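Long-range contact in DNA-3-methyladenine glycosidase (Bacillus halodurans, PDB 2H56), which belongs to the HhH-GPD superfamily of base excision DNA repair proteins: residues R161-G175 with P200-A213. Numbering follows the deposited sequence.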
loop_
_atom_site.group_PDB
_atom_site.type_symbol
_atom_site.label_atom_id
_atom_site.label_comp_id
_atom_site.label_asym_id
_atom_site.label_seq_id
_atom_site.Cartn_x
_atom_site.Cartn_y
_atom_site.Cartn_z
ATOM N N ARG A 161 -8.903 -0.498 -2.090
ATOM C CA ARG A 161 -9.758 -0.905 -0.967
ATOM C C ARG A 161 -9.581 0.034 0.207
ATOM O O ARG A 161 -8.487 0.272 0.630
ATOM C CB ARG A 161 -9.417 -2.326 -0.539
ATOM C CG ARG A 161 -9.910 -3.365 -1.491
ATOM C CD ARG A 161 -11.405 -3.575 -1.314
ATOM N NE ARG A 161 -11.675 -4.102 0.026
ATOM C CZ ARG A 161 -11.769 -5.396 0.335
ATOM N NH1 ARG A 161 -11.669 -6.345 -0.595
ATOM N NH2 ARG A 161 -11.992 -5.742 1.595
ATOM N N LEU A 162 -10.667 0.560 0.745
ATOM C CA LEU A 162 -10.564 1.609 1.768
ATOM C C LEU A 162 -10.577 1.086 3.227
ATOM O O LEU A 162 -10.448 1.867 4.170
ATOM C CB LEU A 162 -11.677 2.641 1.542
ATOM C CG LEU A 162 -11.649 3.324 0.164
ATOM C CD1 LEU A 162 -12.640 4.427 0.085
ATOM C CD2 LEU A 162 -10.250 3.887 -0.134
ATOM N N ASP A 163 -10.681 -0.227 3.408
ATOM C CA ASP A 163 -10.860 -0.835 4.741
ATOM C C ASP A 163 -9.627 -1.668 5.207
ATOM O O ASP A 163 -9.750 -2.797 5.690
ATOM C CB ASP A 163 -12.104 -1.712 4.705
ATOM C CG ASP A 163 -12.014 -2.852 3.663
ATOM O OD1 ASP A 163 -11.208 -2.793 2.701
ATOM O OD2 ASP A 163 -12.765 -3.825 3.830
ATOM N N VAL A 164 -8.453 -1.073 5.056
ATOM C CA VAL A 164 -7.172 -1.715 5.304
ATOM C C VAL A 164 -6.403 -0.859 6.326
ATOM O O VAL A 164 -6.366 0.356 6.224
ATOM C CB VAL A 164 -6.377 -1.786 3.969
ATOM C CG1 VAL A 164 -4.977 -2.413 4.163
ATOM C CG2 VAL A 164 -7.186 -2.539 2.879
ATOM N N LEU A 165 -5.816 -1.487 7.322
ATOM C CA LEU A 165 -4.979 -0.802 8.291
ATOM C C LEU A 165 -3.668 -1.604 8.462
ATOM O O LEU A 165 -3.672 -2.646 9.129
ATOM C CB LEU A 165 -5.743 -0.746 9.598
ATOM C CG LEU A 165 -5.158 -0.065 10.836
ATOM C CD1 LEU A 165 -5.150 1.459 10.713
ATOM C CD2 LEU A 165 -5.988 -0.486 12.056
ATOM N N SER A 166 -2.558 -1.183 7.851
ATOM C CA SER A 166 -1.364 -1.990 7.982
ATOM C C SER A 166 -0.649 -1.719 9.302
ATOM O O SER A 166 0.193 -0.821 9.428
ATOM C CB SER A 166 -0.402 -1.824 6.829
ATOM O OG SER A 166 0.676 -2.723 7.031
ATOM N N VAL A 167 -0.958 -2.541 10.287
ATOM C CA VAL A 167 -0.384 -2.341 11.611
ATOM C C VAL A 167 1.137 -2.366 11.602
ATOM O O VAL A 167 1.766 -1.708 12.425
ATOM C CB VAL A 167 -0.964 -3.347 12.594
ATOM C CG1 VAL A 167 -0.081 -3.508 13.793
ATOM C CG2 VAL A 167 -2.362 -2.862 12.974
ATOM N N GLY A 168 1.729 -3.074 10.644
ATOM C CA GLY A 168 3.189 -3.233 10.617
ATOM C C GLY A 168 3.934 -2.133 9.899
ATOM O O GLY A 168 5.132 -2.159 9.850
ATOM N N ASP A 169 3.236 -1.175 9.315
ATOM C CA ASP A 169 3.903 -0.097 8.593
ATOM C C ASP A 169 4.582 0.908 9.542
ATOM O O ASP A 169 3.944 1.655 10.273
ATOM C CB ASP A 169 2.912 0.629 7.673
ATOM C CG ASP A 169 3.608 1.585 6.696
ATOM O OD1 ASP A 169 4.088 1.158 5.620
ATOM O OD2 ASP A 169 3.671 2.789 7.000
ATOM N N VAL A 170 5.899 0.933 9.492
ATOM C CA VAL A 170 6.699 1.883 10.259
ATOM C C VAL A 170 6.313 3.343 9.979
ATOM O O VAL A 170 6.535 4.231 10.809
ATOM C CB VAL A 170 8.185 1.685 9.920
ATOM C CG1 VAL A 170 9.023 2.817 10.491
ATOM C CG2 VAL A 170 8.642 0.329 10.423
ATOM N N GLY A 171 5.746 3.590 8.804
ATOM C CA GLY A 171 5.306 4.928 8.435
ATOM C C GLY A 171 4.086 5.280 9.219
ATOM O O GLY A 171 4.068 6.269 9.947
ATOM N N LEU A 172 3.068 4.442 9.105
ATOM C CA LEU A 172 1.854 4.617 9.879
ATOM C C LEU A 172 2.168 4.691 11.370
ATOM O O LEU A 172 1.572 5.482 12.080
ATOM C CB LEU A 172 0.858 3.496 9.565
ATOM C CG LEU A 172 0.377 3.499 8.099
ATOM C CD1 LEU A 172 -0.299 2.197 7.754
ATOM C CD2 LEU A 172 -0.555 4.677 7.838
ATOM N N GLN A 173 3.116 3.890 11.839
ATOM C CA GLN A 173 3.508 3.921 13.254
ATOM C C GLN A 173 4.097 5.266 13.672
ATOM O O GLN A 173 3.753 5.822 14.721
ATOM C CB GLN A 173 4.492 2.796 13.576
ATOM C CG GLN A 173 3.828 1.456 13.757
ATOM C CD GLN A 173 4.799 0.301 13.956
ATOM O OE1 GLN A 173 5.974 0.492 14.274
ATOM N NE2 GLN A 173 4.300 -0.914 13.762
ATOM N N ARG A 174 4.989 5.791 12.848
ATOM C CA ARG A 174 5.534 7.119 13.088
ATOM C C ARG A 174 4.421 8.170 13.153
ATOM O O ARG A 174 4.468 9.057 13.993
ATOM C CB ARG A 174 6.527 7.482 11.998
ATOM C CG ARG A 174 7.106 8.887 12.087
ATOM C CD ARG A 174 8.375 9.000 11.237
ATOM N NE ARG A 174 8.651 10.371 10.812
ATOM C CZ ARG A 174 9.429 11.236 11.472
ATOM N NH1 ARG A 174 10.041 10.893 12.602
ATOM N NH2 ARG A 174 9.618 12.456 10.984
ATOM N N GLY A 175 3.428 8.076 12.273
ATOM C CA GLY A 175 2.353 9.060 12.254
ATOM C C GLY A 175 1.480 8.930 13.490
ATOM O O GLY A 175 1.043 9.925 14.055
ATOM N N PRO A 200 -15.513 1.900 8.431
ATOM C CA PRO A 200 -14.770 0.983 7.540
ATOM C C PRO A 200 -13.854 1.729 6.526
ATOM O O PRO A 200 -13.730 1.303 5.377
ATOM C CB PRO A 200 -15.920 0.265 6.819
ATOM C CG PRO A 200 -16.919 1.349 6.653
ATOM C CD PRO A 200 -16.731 2.369 7.765
ATOM N N TYR A 201 -13.248 2.840 6.922
ATOM C CA TYR A 201 -12.441 3.603 5.984
ATOM C C TYR A 201 -11.035 3.792 6.462
ATOM O O TYR A 201 -10.419 4.834 6.242
ATOM C CB TYR A 201 -13.086 4.944 5.728
ATOM C CG TYR A 201 -14.423 4.823 5.095
ATOM C CD1 TYR A 201 -14.579 4.115 3.903
ATOM C CD2 TYR A 201 -15.540 5.433 5.648
ATOM C CE1 TYR A 201 -15.824 4.014 3.283
ATOM C CE2 TYR A 201 -16.792 5.339 5.037
ATOM C CZ TYR A 201 -16.920 4.615 3.858
ATOM O OH TYR A 201 -18.127 4.481 3.242
ATOM N N GLU A 202 -10.498 2.751 7.065
ATOM C CA GLU A 202 -9.164 2.803 7.627
ATOM C C GLU A 202 -8.070 3.268 6.660
ATOM O O GLU A 202 -7.145 3.982 7.056
ATOM C CB GLU A 202 -8.787 1.422 8.213
ATOM C CG GLU A 202 -9.631 0.984 9.458
ATOM C CD GLU A 202 -10.861 0.118 9.104
ATOM O OE1 GLU A 202 -11.213 -0.005 7.908
ATOM O OE2 GLU A 202 -11.469 -0.467 10.034
ATOM N N THR A 203 -8.152 2.852 5.400
ATOM C CA THR A 203 -7.153 3.256 4.435
ATOM C C THR A 203 -7.092 4.775 4.351
ATOM O O THR A 203 -5.997 5.335 4.224
ATOM C CB THR A 203 -7.433 2.689 3.025
ATOM O OG1 THR A 203 -7.535 1.254 3.056
ATOM C CG2 THR A 203 -6.317 3.067 2.068
ATOM N N VAL A 204 -8.244 5.453 4.432
ATOM C CA VAL A 204 -8.243 6.912 4.321
ATOM C C VAL A 204 -7.467 7.562 5.507
ATOM O O VAL A 204 -6.627 8.459 5.311
ATOM C CB VAL A 204 -9.670 7.502 4.188
ATOM C CG1 VAL A 204 -9.591 9.001 4.062
ATOM C CG2 VAL A 204 -10.434 6.918 2.958
ATOM N N ALA A 205 -7.706 7.085 6.726
ATOM C CA ALA A 205 -6.897 7.495 7.893
ATOM C C ALA A 205 -5.423 7.287 7.635
ATOM O O ALA A 205 -4.589 8.121 7.959
ATOM C CB ALA A 205 -7.297 6.705 9.124
ATOM N N CYS A 206 -5.094 6.144 7.057
ATOM C CA CYS A 206 -3.700 5.797 6.842
ATOM C C CYS A 206 -3.009 6.780 5.917
ATOM O O CYS A 206 -1.830 7.070 6.088
ATOM C CB CYS A 206 -3.581 4.373 6.297
ATOM S SG CYS A 206 -3.962 3.097 7.528
ATOM N N LEU A 207 -3.734 7.280 4.925
ATOM C CA LEU A 207 -3.195 8.316 4.077
ATOM C C LEU A 207 -2.824 9.543 4.938
ATOM O O LEU A 207 -1.775 10.147 4.748
ATOM C CB LEU A 207 -4.202 8.702 2.998
ATOM C CG LEU A 207 -4.564 7.613 1.993
ATOM C CD1 LEU A 207 -5.660 8.106 1.050
ATOM C CD2 LEU A 207 -3.329 7.192 1.246
ATOM N N TYR A 208 -3.655 9.905 5.899
ATOM C CA TYR A 208 -3.344 11.064 6.748
ATOM C C TYR A 208 -2.213 10.764 7.709
ATOM O O TYR A 208 -1.383 11.627 8.009
ATOM C CB TYR A 208 -4.581 11.540 7.500
ATOM C CG TYR A 208 -5.524 12.308 6.604
ATOM C CD1 TYR A 208 -5.222 13.611 6.218
ATOM C CD2 TYR A 208 -6.697 11.734 6.126
ATOM C CE1 TYR A 208 -6.040 14.325 5.406
ATOM C CE2 TYR A 208 -7.549 12.459 5.288
ATOM C CZ TYR A 208 -7.204 13.752 4.936
ATOM O OH TYR A 208 -8.007 14.474 4.111
ATOM N N LEU A 209 -2.158 9.530 8.188
ATOM C CA LEU A 209 -1.065 9.153 9.057
ATOM C C LEU A 209 0.242 9.321 8.302
ATOM O O LEU A 209 1.215 9.901 8.831
ATOM C CB LEU A 209 -1.252 7.727 9.604
ATOM C CG LEU A 209 -2.345 7.561 10.688
ATOM C CD1 LEU A 209 -2.227 6.236 11.419
ATOM C CD2 LEU A 209 -2.254 8.659 11.708
ATOM N N TRP A 210 0.262 8.849 7.052
ATOM C CA TRP A 210 1.463 8.974 6.227
ATOM C C TRP A 210 1.851 10.425 6.030
ATOM O O TRP A 210 3.035 10.764 6.048
ATOM C CB TRP A 210 1.294 8.295 4.875
ATOM C CG TRP A 210 1.671 6.892 4.913
ATOM C CD1 TRP A 210 2.796 6.382 5.447
ATOM C CD2 TRP A 210 0.926 5.785 4.416
ATOM N NE1 TRP A 210 2.807 5.026 5.332
ATOM C CE2 TRP A 210 1.668 4.629 4.697
ATOM C CE3 TRP A 210 -0.303 5.655 3.770
ATOM C CZ2 TRP A 210 1.235 3.352 4.335
ATOM C CZ3 TRP A 210 -0.749 4.392 3.425
ATOM C CH2 TRP A 210 0.027 3.254 3.696
ATOM N N LYS A 211 0.839 11.271 5.847
ATOM C CA LYS A 211 1.046 12.698 5.669
ATOM C C LYS A 211 1.670 13.273 6.954
ATOM O O LYS A 211 2.676 14.007 6.908
ATOM C CB LYS A 211 -0.273 13.368 5.322
ATOM C CG LYS A 211 -0.160 14.417 4.249
ATOM C CD LYS A 211 -1.516 14.715 3.622
ATOM C CE LYS A 211 -1.453 15.926 2.702
ATOM N NZ LYS A 211 -0.792 15.620 1.401
ATOM N N ALA A 212 1.125 12.871 8.100
ATOM C CA ALA A 212 1.686 13.262 9.401
ATOM C C ALA A 212 3.130 12.796 9.573
ATOM O O ALA A 212 3.957 13.546 10.087
ATOM C CB ALA A 212 0.821 12.726 10.525
ATOM N N ALA A 213 3.429 11.568 9.149
ATOM C CA ALA A 213 4.795 11.031 9.269
ATOM C C ALA A 213 5.838 11.788 8.439
ATOM O O ALA A 213 6.982 11.913 8.876
ATOM C CB ALA A 213 4.827 9.546 8.916
#
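L172 covers one face of the W210 indole, its CD2 3.9 Å from the centroid of the six-membered ring in a CH-pi contact, while the D169 carboxylate stands at the ring edge with its plane almost perpendicular (89°) to the indole. At the edge of the Y201 ring lies L162 CB, with CD of P200, the residue just before Y201, over one face. W210 NE1 donates to D169 OD2 (2.9 Å) along a bent path, from above the carboxylate plane. D169, the N-cap of helix 170-180, also takes L172 N on the anti lone pair of OD2, and its OD1 accepts a hydrogen bond from W149 NE1, so both carboxylate oxygens are tied down. In this helical HhH-GPD protein, helices 170-175 and 202-213 cross at 74°, and G175 CA comes within 3.7 Å of L209 O. R174, its chain extended, runs past A213 CB and donates from NE to A213 O (3.0 Å). Ahead of D169, the loop from R161 to L165 runs along the start of helix 202-219. There the T203 hydroxyl is gripped twice, donating to R161 O on an in-plane lone pair (2.8 Å) and accepting from V164 N (3.2 Å), and T203 N donates to L162 O.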